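Long-range contacts in cytochrome C-552 (Thiobacillus ferrooxidans, PDB 1H1O), which carries electrons in the periplasm as a diheme, high-potential cytochrome c: residues Glu114-His123 with Met161-Gln172; Leu136-Ile145 with Met173-Leu183. All blocks are in the same frame, centred on the assembly; numbering follows the deposited sequence.

In the fold
Both contacts belong to the second cytochrome c domain and close round the same heme. Interaction 1 supplies the iron ligands, His123 and Met161, and Cys119 and Cys122, the predicted thioether attachment points. Interaction 2 packs the start of helix 141-153 and the loop before it against helix 170-182, and lines the heme with Leu136, Tyr143, Ile144 and Val176. Helix 170-182 serves both, and their centres lie about 13 Å apart. They touch directly where Leu136 CD1 lies 3.2 Å from His123 ND1 and where Ile168 CG2 lies 3.5 Å from Met173 CG. Interaction 2 also faces the other domain: the side chain of Gln139 comes within about 4 Å of the other heme.

Interaction 1: Glu114-His123 with Met161-Gln172; sequences EQIPACMECH and MNQIAKNITVAQ. With HEM (protoporphyrin IX containing Fe), chain C.
His123 and Met161 meet across the heme iron, one from each side: His123 NE2 binds it at 2.1 Å, Met161 SD at 2.3 Å. Met161 curls: a bend at chi2 (-57°) carries SD to the iron, and a second at chi3 sets CE over heme NA and NB. On the far side of the His123 ring ND1 is hydrogen-bonded to Pro134 O, which helps fix the ring's rotation. SG of Cys119 and SG of Cys122, of the CXXCH motif, lie at heme CAB and CAC, consistent with the predicted thioether links, though the modelled lengths are doubtful. Pro117 lies obliquely across Ile164, CG to CG1 3.8 Å, while Ile164 CG2 lies 3.6 Å from heme CHC. A water accepts from Asn167 N and donates to Ile164 O and, weakly, Gln115 O. Farther out, the Gln172 amide lies nearly parallel to the Glu114 carboxylate (planes 8° apart) but stepped out of its plane, and NE2 donates to OE2 at a doubtfully short length. Thr169 N donates nearly straight (172°) to Gln172 OE1, and Gln172 N to Thr169 OG1, a capping box starting helix 170-182. Phe107 and Ile106 of helix 100-109 pack on His123 and Gln172 respectively; Leu148 and Phe151 of helix 141-153 back Met161.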
loop_
_atom_site.group_PDB
_atom_site.type_symbol
_atom_site.label_atom_id
_atom_site.label_comp_id
_atom_site.label_asym_id
_atom_site.label_seq_id
_atom_site.Cartn_x
_atom_site.Cartn_y
_atom_site.Cartn_z
ATOM N N GLU A 114 -15.570 17.985 2.374
ATOM C CA GLU A 114 -14.121 18.090 2.441
ATOM C C GLU A 114 -13.531 17.617 1.125
ATOM O O GLU A 114 -12.310 17.619 0.927
ATOM C CB GLU A 114 -13.592 17.244 3.595
ATOM C CG GLU A 114 -12.856 18.059 4.634
ATOM C CD GLU A 114 -12.450 17.240 5.838
ATOM O OE1 GLU A 114 -13.302 17.027 6.725
ATOM O OE2 GLU A 114 -11.279 16.806 5.886
ATOM N N GLN A 115 -14.426 17.224 0.228
ATOM C CA GLN A 115 -14.059 16.737 -1.088
ATOM C C GLN A 115 -13.099 15.558 -1.043
ATOM O O GLN A 115 -12.153 15.468 -1.821
ATOM C CB GLN A 115 -13.497 17.884 -1.924
ATOM C CG GLN A 115 -14.576 18.902 -2.289
ATOM C CD GLN A 115 -14.026 20.142 -2.945
ATOM O OE1 GLN A 115 -13.247 20.064 -3.895
ATOM N NE2 GLN A 115 -14.433 21.300 -2.447
ATOM N N ILE A 116 -13.362 14.652 -0.109
ATOM C CA ILE A 116 -12.576 13.438 0.035
ATOM C C ILE A 116 -13.392 12.337 -0.622
ATOM O O ILE A 116 -14.484 12.006 -0.162
ATOM C CB ILE A 116 -12.358 13.096 1.507
ATOM C CG1 ILE A 116 -11.561 14.220 2.170
ATOM C CG2 ILE A 116 -11.606 11.769 1.631
ATOM C CD1 ILE A 116 -11.241 13.971 3.634
ATOM N N PRO A 117 -12.870 11.753 -1.709
ATOM C CA PRO A 117 -13.546 10.684 -2.453
ATOM C C PRO A 117 -13.755 9.436 -1.626
ATOM O O PRO A 117 -12.959 9.129 -0.727
ATOM C CB PRO A 117 -12.593 10.396 -3.616
ATOM C CG PRO A 117 -11.716 11.619 -3.696
ATOM C CD PRO A 117 -11.535 12.016 -2.268
ATOM N N ALA A 118 -14.820 8.712 -1.950
ATOM C CA ALA A 118 -15.117 7.458 -1.270
ATOM C C ALA A 118 -14.093 6.473 -1.830
ATOM O O ALA A 118 -14.170 6.085 -2.995
ATOM C CB ALA A 118 -16.535 7.000 -1.594
ATOM N N CYS A 119 -13.130 6.097 -0.993
ATOM C CA CYS A 119 -12.041 5.191 -1.367
ATOM C C CYS A 119 -12.468 3.909 -2.044
ATOM O O CYS A 119 -11.818 3.449 -2.981
ATOM C CB CYS A 119 -11.238 4.801 -0.131
ATOM S SG CYS A 119 -11.066 6.128 1.060
ATOM N N MET A 120 -13.556 3.333 -1.551
ATOM C CA MET A 120 -14.054 2.061 -2.060
ATOM C C MET A 120 -14.354 2.023 -3.541
ATOM O O MET A 120 -14.314 0.958 -4.151
ATOM C CB MET A 120 -15.287 1.635 -1.257
ATOM C CG MET A 120 -16.467 2.596 -1.325
ATOM S SD MET A 120 -17.339 2.425 -2.889
ATOM C CE MET A 120 -18.001 0.744 -2.674
ATOM N N GLU A 121 -14.647 3.175 -4.136
ATOM C CA GLU A 121 -14.950 3.198 -5.557
ATOM C C GLU A 121 -13.793 2.645 -6.361
ATOM O O GLU A 121 -13.971 2.128 -7.454
ATOM C CB GLU A 121 -15.261 4.615 -6.012
ATOM C CG GLU A 121 -16.414 5.219 -5.254
ATOM C CD GLU A 121 -16.947 6.473 -5.918
ATOM O OE1 GLU A 121 -17.659 7.218 -5.225
ATOM O OE2 GLU A 121 -16.658 6.701 -7.117
ATOM N N CYS A 122 -12.586 2.752 -5.830
ATOM C CA CYS A 122 -11.462 2.207 -6.563
ATOM C C CYS A 122 -10.792 1.053 -5.864
ATOM O O CYS A 122 -10.343 0.121 -6.515
ATOM C CB CYS A 122 -10.456 3.291 -6.846
ATOM S SG CYS A 122 -11.136 4.522 -7.970
ATOM N N HIS A 123 -10.742 1.120 -4.540
ATOM C CA HIS A 123 -10.106 0.090 -3.730
ATOM C C HIS A 123 -11.046 -1.033 -3.337
ATOM O O HIS A 123 -10.683 -1.918 -2.555
ATOM C CB HIS A 123 -9.496 0.734 -2.485
ATOM C CG HIS A 123 -8.273 1.537 -2.788
ATOM N ND1 HIS A 123 -7.068 0.950 -3.113
ATOM C CD2 HIS A 123 -8.097 2.870 -2.939
ATOM C CE1 HIS A 123 -6.206 1.886 -3.460
ATOM N NE2 HIS A 123 -6.806 3.058 -3.362
ATOM N N MET A 161 -4.031 9.292 -7.086
ATOM C CA MET A 161 -3.851 9.474 -5.652
ATOM C C MET A 161 -3.358 10.845 -5.239
ATOM O O MET A 161 -3.673 11.307 -4.154
ATOM C CB MET A 161 -2.932 8.390 -5.095
ATOM C CG MET A 161 -3.636 7.046 -4.978
ATOM S SD MET A 161 -5.128 7.169 -3.940
ATOM C CE MET A 161 -4.425 7.840 -2.442
ATOM N N ASN A 162 -2.569 11.501 -6.081
ATOM C CA ASN A 162 -2.131 12.843 -5.715
ATOM C C ASN A 162 -3.389 13.710 -5.620
ATOM O O ASN A 162 -3.527 14.533 -4.710
ATOM C CB ASN A 162 -1.154 13.409 -6.745
ATOM C CG ASN A 162 0.215 12.775 -6.643
ATOM O OD1 ASN A 162 0.669 12.449 -5.548
ATOM N ND2 ASN A 162 0.881 12.605 -7.775
ATOM N N GLN A 163 -4.322 13.503 -6.544
ATOM C CA GLN A 163 -5.553 14.265 -6.512
ATOM C C GLN A 163 -6.413 13.821 -5.337
ATOM O O GLN A 163 -6.911 14.657 -4.596
ATOM C CB GLN A 163 -6.318 14.107 -7.821
ATOM C CG GLN A 163 -5.791 14.984 -8.931
ATOM C CD GLN A 163 -5.958 16.447 -8.615
ATOM O OE1 GLN A 163 -4.986 17.206 -8.624
ATOM N NE2 GLN A 163 -7.196 16.859 -8.327
ATOM N N ILE A 164 -6.563 12.512 -5.157
ATOM C CA ILE A 164 -7.359 11.977 -4.065
ATOM C C ILE A 164 -6.858 12.388 -2.673
ATOM O O ILE A 164 -7.655 12.648 -1.779
ATOM C CB ILE A 164 -7.421 10.421 -4.123
ATOM C CG1 ILE A 164 -8.606 9.956 -4.972
ATOM C CG2 ILE A 164 -7.591 9.847 -2.735
ATOM C CD1 ILE A 164 -8.548 10.368 -6.427
ATOM N N ALA A 165 -5.545 12.458 -2.486
ATOM C CA ALA A 165 -5.006 12.789 -1.170
ATOM C C ALA A 165 -4.920 14.283 -0.869
ATOM O O ALA A 165 -4.653 14.679 0.258
ATOM C CB ALA A 165 -3.637 12.149 -1.009
ATOM N N LYS A 166 -5.170 15.102 -1.881
ATOM C CA LYS A 166 -5.097 16.553 -1.744
ATOM C C LYS A 166 -5.717 17.122 -0.473
ATOM O O LYS A 166 -5.114 17.956 0.194
ATOM C CB LYS A 166 -5.753 17.217 -2.959
ATOM C CG LYS A 166 -5.857 18.727 -2.875
ATOM C CD LYS A 166 -6.836 19.277 -3.916
ATOM C CE LYS A 166 -6.429 18.901 -5.344
ATOM N NZ LYS A 166 -7.381 19.419 -6.384
ATOM N N ASN A 167 -6.916 16.671 -0.132
ATOM C CA ASN A 167 -7.606 17.186 1.037
ATOM C C ASN A 167 -7.581 16.325 2.286
ATOM O O ASN A 167 -8.144 16.706 3.302
ATOM C CB ASN A 167 -9.060 17.474 0.678
ATOM C CG ASN A 167 -9.178 18.366 -0.515
ATOM O OD1 ASN A 167 -9.970 18.108 -1.417
ATOM N ND2 ASN A 167 -8.389 19.423 -0.536
ATOM N N ILE A 168 -6.938 15.173 2.230
ATOM C CA ILE A 168 -6.902 14.328 3.407
ATOM C C ILE A 168 -5.973 14.918 4.453
ATOM O O ILE A 168 -4.830 15.266 4.157
ATOM C CB ILE A 168 -6.427 12.906 3.062
ATOM C CG1 ILE A 168 -7.296 12.332 1.939
ATOM C CG2 ILE A 168 -6.525 12.010 4.300
ATOM C CD1 ILE A 168 -6.749 11.034 1.335
ATOM N N THR A 169 -6.474 15.047 5.675
ATOM C CA THR A 169 -5.656 15.566 6.765
ATOM C C THR A 169 -4.930 14.378 7.420
ATOM O O THR A 169 -5.289 13.207 7.210
ATOM C CB THR A 169 -6.507 16.225 7.859
ATOM O OG1 THR A 169 -7.334 15.217 8.456
ATOM C CG2 THR A 169 -7.396 17.346 7.287
ATOM N N VAL A 170 -3.914 14.691 8.217
ATOM C CA VAL A 170 -3.147 13.672 8.922
ATOM C C VAL A 170 -4.093 12.862 9.800
ATOM O O VAL A 170 -3.995 11.641 9.871
ATOM C CB VAL A 170 -2.067 14.307 9.817
ATOM C CG1 VAL A 170 -1.414 13.238 10.668
ATOM C CG2 VAL A 170 -1.024 15.005 8.961
ATOM N N ALA A 171 -5.020 13.551 10.458
ATOM C CA ALA A 171 -5.978 12.884 11.322
ATOM C C ALA A 171 -6.798 11.827 10.567
ATOM O O ALA A 171 -6.962 10.707 11.053
ATOM C CB ALA A 171 -6.890 13.900 11.953
ATOM N N GLN A 172 -7.310 12.180 9.387
ATOM C CA GLN A 172 -8.100 11.252 8.588
ATOM C C GLN A 172 -7.221 10.129 8.037
ATOM O O GLN A 172 -7.664 8.978 7.936
ATOM C CB GLN A 172 -8.789 11.993 7.443
ATOM C CG GLN A 172 -9.803 13.035 7.915
ATOM C CD GLN A 172 -10.195 14.026 6.821
ATOM O OE1 GLN A 172 -9.397 14.342 5.934
ATOM N NE2 GLN A 172 -11.423 14.538 6.896
HETATM C CHA HEM C . -3.005 3.566 -4.022
HETATM C CHB HEM C . -5.371 5.216 -0.201
HETATM C CHC HEM C . -8.959 6.589 -3.111
HETATM C CHD HEM C . -6.612 4.896 -6.884
HETATM C C1A HEM C . -3.330 3.895 -2.706
HETATM C C2A HEM C . -2.481 3.663 -1.557
HETATM C C3A HEM C . -3.139 4.114 -0.468
HETATM C C4A HEM C . -4.404 4.640 -0.977
HETATM C CMA HEM C . -2.718 4.120 0.972
HETATM C CAA HEM C . -1.129 3.041 -1.620
HETATM C CBA HEM C . -1.159 1.520 -1.596
HETATM C CGA HEM C . 0.087 0.924 -1.470
HETATM O O1A HEM C . 0.063 -0.327 -1.280
HETATM O O2A HEM C . 1.158 1.534 -1.552
HETATM C C1B HEM C . -6.558 5.736 -0.682
HETATM C C2B HEM C . -7.532 6.375 0.163
HETATM C C3B HEM C . -8.522 6.787 -0.672
HETATM C C4B HEM C . -8.172 6.365 -1.995
HETATM C CMB HEM C . -7.375 6.536 1.658
HETATM C CAB HEM C . -9.765 7.553 -0.383
HETATM C CBB HEM C . -9.520 8.875 0.410
HETATM C C1C HEM C . -8.654 6.241 -4.382
HETATM C C2C HEM C . -9.485 6.497 -5.532
HETATM C C3C HEM C . -8.781 6.024 -6.589
HETATM C C4C HEM C . -7.576 5.474 -6.091
HETATM C CMC HEM C . -10.837 7.180 -5.453
HETATM C CAC HEM C . -9.119 6.037 -8.097
HETATM C CBC HEM C . -9.501 7.453 -8.635
HETATM C C1D HEM C . -5.411 4.373 -6.446
HETATM C C2D HEM C . -4.411 3.791 -7.332
HETATM C C3D HEM C . -3.405 3.432 -6.534
HETATM C C4D HEM C . -3.790 3.782 -5.146
HETATM C CMD HEM C . -4.556 3.678 -8.820
HETATM C CAD HEM C . -2.084 2.797 -6.895
HETATM C CBD HEM C . -1.098 3.910 -7.468
HETATM C CGD HEM C . 0.007 3.371 -8.169
HETATM O O1D HEM C . -0.159 2.818 -9.314
HETATM O O2D HEM C . 1.165 3.435 -7.679
HETATM N NA HEM C . -4.489 4.486 -2.345
HETATM N NB HEM C . -6.955 5.736 -2.008
HETATM N NC HEM C . -7.481 5.601 -4.745
HETATM N ND HEM C . -5.011 4.354 -5.121
HETATM FE FE HEM C . -6.005 5.032 -3.558
HETATM O O HOH W 1 -8.894 15.129 -1.404
#

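Interaction 2: Leu136-Ile145 with Met173-Leu183; sequences LAGQRYGYII and MKDVAAYLSSL. With HEM (protoporphyrin IX containing Fe), chain C.
Tyr141 drops as a knob into a hole formed by Lys174, Ala177, Ala178 and Ser181, where helix 141-145 meets the C-terminal helix of this cytochrome c fold. The two short axes approach to 8.4 Å and run roughly antiparallel, at 139°.

Apolar packing carries most of the contact. With CG anti to the backbone N (chi1 174°), the Tyr141 ring reaches along the partner helix; its edge meets the backbone, CE1 lying 3.4 Å from Lys174 O, and its hydroxyl rests alongside the Lys174 methylenes. Ile145 CD1 sits over one face of the ring, toward its rim, and His97 stacks on the ring as well. A leucine here would probably lose the stack with His97 and leave a gap among Lys174, Ala177 and Ala178, with the Lys174 methylenes freer to turn. Ala177, a small residue facing helix 141-145, has its CB pressed by Ile145 CG1 at a tight 3.4 Å. Ile144 crosses Leu180 at about a right angle, CD1 to CB 3.5 Å, and Leu136 CB leans on Leu180 CG.

Toward the heme, Leu136 CD2 and Val176 CG1 touch the porphyrin substituents CBA and CMB, and Tyr143 OH donates to propionate O2A at 2.7 Å, which would help hold that propionate in place.

The polar link between the segments is between backbones. Gly138, in the type II turn Leu136-Gln139, has backbone angles at which a side chain would jam against the preceding carbonyl. Its N-H points almost straight (175°) at Leu180 O, 2.8 Å away, and Leu183 N grips that same oxygen at 3.2 Å from the opposite face of its carbonyl plane.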
loop_
_atom_site.group_PDB
_atom_site.type_symbol
_atom_site.label_atom_id
_atom_site.label_comp_id
_atom_site.label_asym_id
_atom_site.label_seq_id
_atom_site.Cartn_x
_atom_site.Cartn_y
_atom_site.Cartn_z
ATOM N N LEU A 136 -5.823 -2.623 0.074
ATOM C CA LEU A 136 -5.376 -1.812 1.185
ATOM C C LEU A 136 -5.760 -2.566 2.447
ATOM O O LEU A 136 -5.207 -2.332 3.523
ATOM C CB LEU A 136 -6.057 -0.444 1.148
ATOM C CG LEU A 136 -5.709 0.370 -0.097
ATOM C CD1 LEU A 136 -6.430 1.701 -0.056
ATOM C CD2 LEU A 136 -4.205 0.582 -0.153
ATOM N N ALA A 137 -6.726 -3.465 2.306
ATOM C CA ALA A 137 -7.198 -4.267 3.428
ATOM C C ALA A 137 -6.066 -5.135 4.001
ATOM O O ALA A 137 -5.516 -5.989 3.312
ATOM C CB ALA A 137 -8.343 -5.147 2.974
ATOM N N GLY A 138 -5.714 -4.907 5.258
ATOM C CA GLY A 138 -4.667 -5.706 5.864
ATOM C C GLY A 138 -3.289 -5.083 5.763
ATOM O O GLY A 138 -2.330 -5.593 6.335
ATOM N N GLN A 139 -3.184 -3.987 5.024
ATOM C CA GLN A 139 -1.913 -3.305 4.879
ATOM C C GLN A 139 -1.534 -2.714 6.233
ATOM O O GLN A 139 -2.400 -2.469 7.081
ATOM C CB GLN A 139 -2.020 -2.203 3.829
ATOM C CG GLN A 139 -0.685 -1.567 3.458
ATOM C CD GLN A 139 0.390 -2.613 3.217
ATOM O OE1 GLN A 139 1.019 -3.104 4.160
ATOM N NE2 GLN A 139 0.592 -2.974 1.956
ATOM N N ARG A 140 -0.239 -2.507 6.442
ATOM C CA ARG A 140 0.252 -1.950 7.702
ATOM C C ARG A 140 -0.226 -0.518 7.882
ATOM O O ARG A 140 -0.320 0.258 6.929
ATOM C CB ARG A 140 1.783 -2.001 7.753
ATOM C CG ARG A 140 2.357 -3.373 7.431
ATOM C CD ARG A 140 3.668 -3.621 8.157
ATOM N NE ARG A 140 3.528 -3.328 9.585
ATOM C CZ ARG A 140 4.484 -3.528 10.488
ATOM N NH1 ARG A 140 5.658 -4.028 10.111
ATOM N NH2 ARG A 140 4.266 -3.223 11.763
ATOM N N TYR A 141 -0.522 -0.188 9.127
ATOM C CA TYR A 141 -1.022 1.117 9.517
ATOM C C TYR A 141 -0.083 2.267 9.132
ATOM O O TYR A 141 -0.475 3.220 8.439
ATOM C CB TYR A 141 -1.244 1.077 11.020
ATOM C CG TYR A 141 -1.630 2.372 11.653
ATOM C CD1 TYR A 141 -2.903 2.906 11.476
ATOM C CD2 TYR A 141 -0.734 3.047 12.464
ATOM C CE1 TYR A 141 -3.274 4.093 12.105
ATOM C CE2 TYR A 141 -1.090 4.229 13.095
ATOM C CZ TYR A 141 -2.357 4.747 12.912
ATOM O OH TYR A 141 -2.688 5.923 13.532
ATOM N N GLY A 142 1.162 2.175 9.593
ATOM C CA GLY A 142 2.126 3.207 9.295
ATOM C C GLY A 142 2.343 3.289 7.802
ATOM O O GLY A 142 2.464 4.380 7.257
ATOM N N TYR A 143 2.373 2.146 7.128
ATOM C CA TYR A 143 2.605 2.168 5.701
ATOM C C TYR A 143 1.544 2.964 4.965
ATOM O O TYR A 143 1.864 3.747 4.068
ATOM C CB TYR A 143 2.649 0.769 5.120
ATOM C CG TYR A 143 2.934 0.799 3.646
ATOM C CD1 TYR A 143 4.219 1.064 3.164
ATOM C CD2 TYR A 143 1.906 0.616 2.722
ATOM C CE1 TYR A 143 4.467 1.146 1.786
ATOM C CE2 TYR A 143 2.140 0.696 1.355
ATOM C CZ TYR A 143 3.414 0.959 0.891
ATOM O OH TYR A 143 3.626 1.019 -0.462
ATOM N N ILE A 144 0.284 2.759 5.334
ATOM C CA ILE A 144 -0.808 3.478 4.693
ATOM C C ILE A 144 -0.647 4.981 4.917
ATOM O O ILE A 144 -0.667 5.779 3.970
ATOM C CB ILE A 144 -2.155 3.003 5.250
ATOM C CG1 ILE A 144 -2.384 1.558 4.818
ATOM C CG2 ILE A 144 -3.286 3.931 4.778
ATOM C CD1 ILE A 144 -3.619 0.951 5.369
ATOM N N ILE A 145 -0.466 5.358 6.176
ATOM C CA ILE A 145 -0.280 6.761 6.539
ATOM C C ILE A 145 0.895 7.346 5.771
ATOM O O ILE A 145 0.831 8.469 5.269
ATOM C CB ILE A 145 0.006 6.909 8.033
ATOM C CG1 ILE A 145 -1.194 6.387 8.829
ATOM C CG2 ILE A 145 0.331 8.374 8.363
ATOM C CD1 ILE A 145 -1.019 6.459 10.325
ATOM N N MET A 173 -5.982 10.456 7.672
ATOM C CA MET A 173 -5.066 9.434 7.173
ATOM C C MET A 173 -4.970 8.331 8.211
ATOM O O MET A 173 -4.969 7.149 7.876
ATOM C CB MET A 173 -3.664 9.994 6.955
ATOM C CG MET A 173 -3.513 10.895 5.755
ATOM S SD MET A 173 -1.810 11.434 5.632
ATOM C CE MET A 173 -1.956 12.628 4.295
ATOM N N LYS A 174 -4.892 8.733 9.475
ATOM C CA LYS A 174 -4.796 7.786 10.583
ATOM C C LYS A 174 -6.067 6.925 10.687
ATOM O O LYS A 174 -6.002 5.721 10.934
ATOM C CB LYS A 174 -4.564 8.541 11.891
ATOM C CG LYS A 174 -3.222 9.263 11.969
ATOM C CD LYS A 174 -3.082 9.983 13.302
ATOM C CE LYS A 174 -1.688 10.563 13.491
ATOM N NZ LYS A 174 -1.583 11.276 14.796
ATOM N N ASP A 175 -7.222 7.550 10.493
ATOM C CA ASP A 175 -8.468 6.811 10.559
ATOM C C ASP A 175 -8.573 5.812 9.448
ATOM O O ASP A 175 -8.789 4.633 9.700
ATOM C CB ASP A 175 -9.635 7.774 10.550
ATOM C CG ASP A 175 -9.638 8.611 11.782
ATOM O OD1 ASP A 175 -8.822 8.236 12.646
ATOM O OD2 ASP A 175 -10.403 9.596 11.902
ATOM N N VAL A 176 -8.394 6.258 8.216
ATOM C CA VAL A 176 -8.472 5.322 7.116
ATOM C C VAL A 176 -7.419 4.227 7.313
ATOM O O VAL A 176 -7.687 3.063 7.049
ATOM C CB VAL A 176 -8.276 6.032 5.774
ATOM C CG1 VAL A 176 -8.475 5.050 4.634
ATOM C CG2 VAL A 176 -9.284 7.155 5.657
ATOM N N ALA A 177 -6.236 4.592 7.801
ATOM C CA ALA A 177 -5.190 3.601 8.033
ATOM C C ALA A 177 -5.623 2.602 9.108
ATOM O O ALA A 177 -5.494 1.387 8.928
ATOM C CB ALA A 177 -3.875 4.284 8.447
ATOM N N ALA A 178 -6.123 3.118 10.228
ATOM C CA ALA A 178 -6.569 2.257 11.311
ATOM C C ALA A 178 -7.563 1.270 10.719
ATOM O O ALA A 178 -7.387 0.054 10.816
ATOM C CB ALA A 178 -7.225 3.081 12.406
ATOM N N TYR A 179 -8.596 1.794 10.066
ATOM C CA TYR A 179 -9.600 0.926 9.471
ATOM C C TYR A 179 -9.008 -0.132 8.524
ATOM O O TYR A 179 -9.171 -1.331 8.735
ATOM C CB TYR A 179 -10.659 1.766 8.735
ATOM C CG TYR A 179 -11.637 0.930 7.940
ATOM C CD1 TYR A 179 -11.660 0.980 6.546
ATOM C CD2 TYR A 179 -12.506 0.050 8.580
ATOM C CE1 TYR A 179 -12.519 0.173 5.806
ATOM C CE2 TYR A 179 -13.375 -0.769 7.850
ATOM C CZ TYR A 179 -13.373 -0.700 6.467
ATOM O OH TYR A 179 -14.213 -1.517 5.747
ATOM N N LEU A 180 -8.320 0.313 7.485
ATOM C CA LEU A 180 -7.738 -0.594 6.506
ATOM C C LEU A 180 -6.809 -1.664 7.079
ATOM O O LEU A 180 -6.866 -2.826 6.673
ATOM C CB LEU A 180 -6.992 0.215 5.435
ATOM C CG LEU A 180 -7.686 0.596 4.112
ATOM C CD1 LEU A 180 -9.185 0.280 4.133
ATOM C CD2 LEU A 180 -7.451 2.077 3.853
ATOM N N SER A 181 -5.953 -1.277 8.014
ATOM C CA SER A 181 -5.010 -2.221 8.597
ATOM C C SER A 181 -5.680 -3.217 9.531
ATOM O O SER A 181 -5.067 -4.202 9.947
ATOM C CB SER A 181 -3.902 -1.476 9.351
ATOM O OG SER A 181 -4.413 -0.812 10.487
ATOM N N SER A 182 -6.939 -2.967 9.860
ATOM C CA SER A 182 -7.643 -3.864 10.758
ATOM C C SER A 182 -8.375 -4.942 9.986
ATOM O O SER A 182 -8.875 -5.887 10.572
ATOM C CB SER A 182 -8.646 -3.088 11.617
ATOM O OG SER A 182 -9.723 -2.612 10.823
ATOM N N LEU A 183 -8.439 -4.795 8.668
ATOM C CA LEU A 183 -9.131 -5.764 7.829
ATOM C C LEU A 183 -8.247 -6.954 7.495
ATOM O O LEU A 183 -7.038 -6.904 7.810
ATOM C CB LEU A 183 -9.602 -5.099 6.537
ATOM C CG LEU A 183 -10.847 -4.206 6.568
ATOM C CD1 LEU A 183 -11.030 -3.550 7.927
ATOM C CD2 LEU A 183 -10.718 -3.163 5.472
ATOM O OXT LEU A 183 -8.787 -7.920 6.916
HETATM C CHA HEM C . -3.005 3.566 -4.022
HETATM C CHB HEM C . -5.371 5.216 -0.201
HETATM C CHC HEM C . -8.959 6.589 -3.111
HETATM C CHD HEM C . -6.612 4.896 -6.884
HETATM C C1A HEM C . -3.330 3.895 -2.706
HETATM C C2A HEM C . -2.481 3.663 -1.557
HETATM C C3A HEM C . -3.139 4.114 -0.468
HETATM C C4A HEM C . -4.404 4.640 -0.977
HETATM C CMA HEM C . -2.718 4.120 0.972
HETATM C CAA HEM C . -1.129 3.041 -1.620
HETATM C CBA HEM C . -1.159 1.520 -1.596
HETATM C CGA HEM C . 0.087 0.924 -1.470
HETATM O O1A HEM C . 0.063 -0.327 -1.280
HETATM O O2A HEM C . 1.158 1.534 -1.552
HETATM C C1B HEM C . -6.558 5.736 -0.682
HETATM C C2B HEM C . -7.532 6.375 0.163
HETATM C C3B HEM C . -8.522 6.787 -0.672
HETATM C C4B HEM C . -8.172 6.365 -1.995
HETATM C CMB HEM C . -7.375 6.536 1.658
HETATM C CAB HEM C . -9.765 7.553 -0.383
HETATM C CBB HEM C . -9.520 8.875 0.410
HETATM C C1C HEM C . -8.654 6.241 -4.382
HETATM C C2C HEM C . -9.485 6.497 -5.532
HETATM C C3C HEM C . -8.781 6.024 -6.589
HETATM C C4C HEM C . -7.576 5.474 -6.091
HETATM C CMC HEM C . -10.837 7.180 -5.453
HETATM C CAC HEM C . -9.119 6.037 -8.097
HETATM C CBC HEM C . -9.501 7.453 -8.635
HETATM C C1D HEM C . -5.411 4.373 -6.446
HETATM C C2D HEM C . -4.411 3.791 -7.332
HETATM C C3D HEM C . -3.405 3.432 -6.534
HETATM C C4D HEM C . -3.790 3.782 -5.146
HETATM C CMD HEM C . -4.556 3.678 -8.820
HETATM C CAD HEM C . -2.084 2.797 -6.895
HETATM C CBD HEM C . -1.098 3.910 -7.468
HETATM C CGD HEM C . 0.007 3.371 -8.169
HETATM O O1D HEM C . -0.159 2.818 -9.314
HETATM O O2D HEM C . 1.165 3.435 -7.679
HETATM N NA HEM C . -4.489 4.486 -2.345
HETATM N NB HEM C . -6.955 5.736 -2.008
HETATM N NC HEM C . -7.481 5.601 -4.745
HETATM N ND HEM C . -5.011 4.354 -5.121
HETATM FE FE HEM C . -6.005 5.032 -3.558
#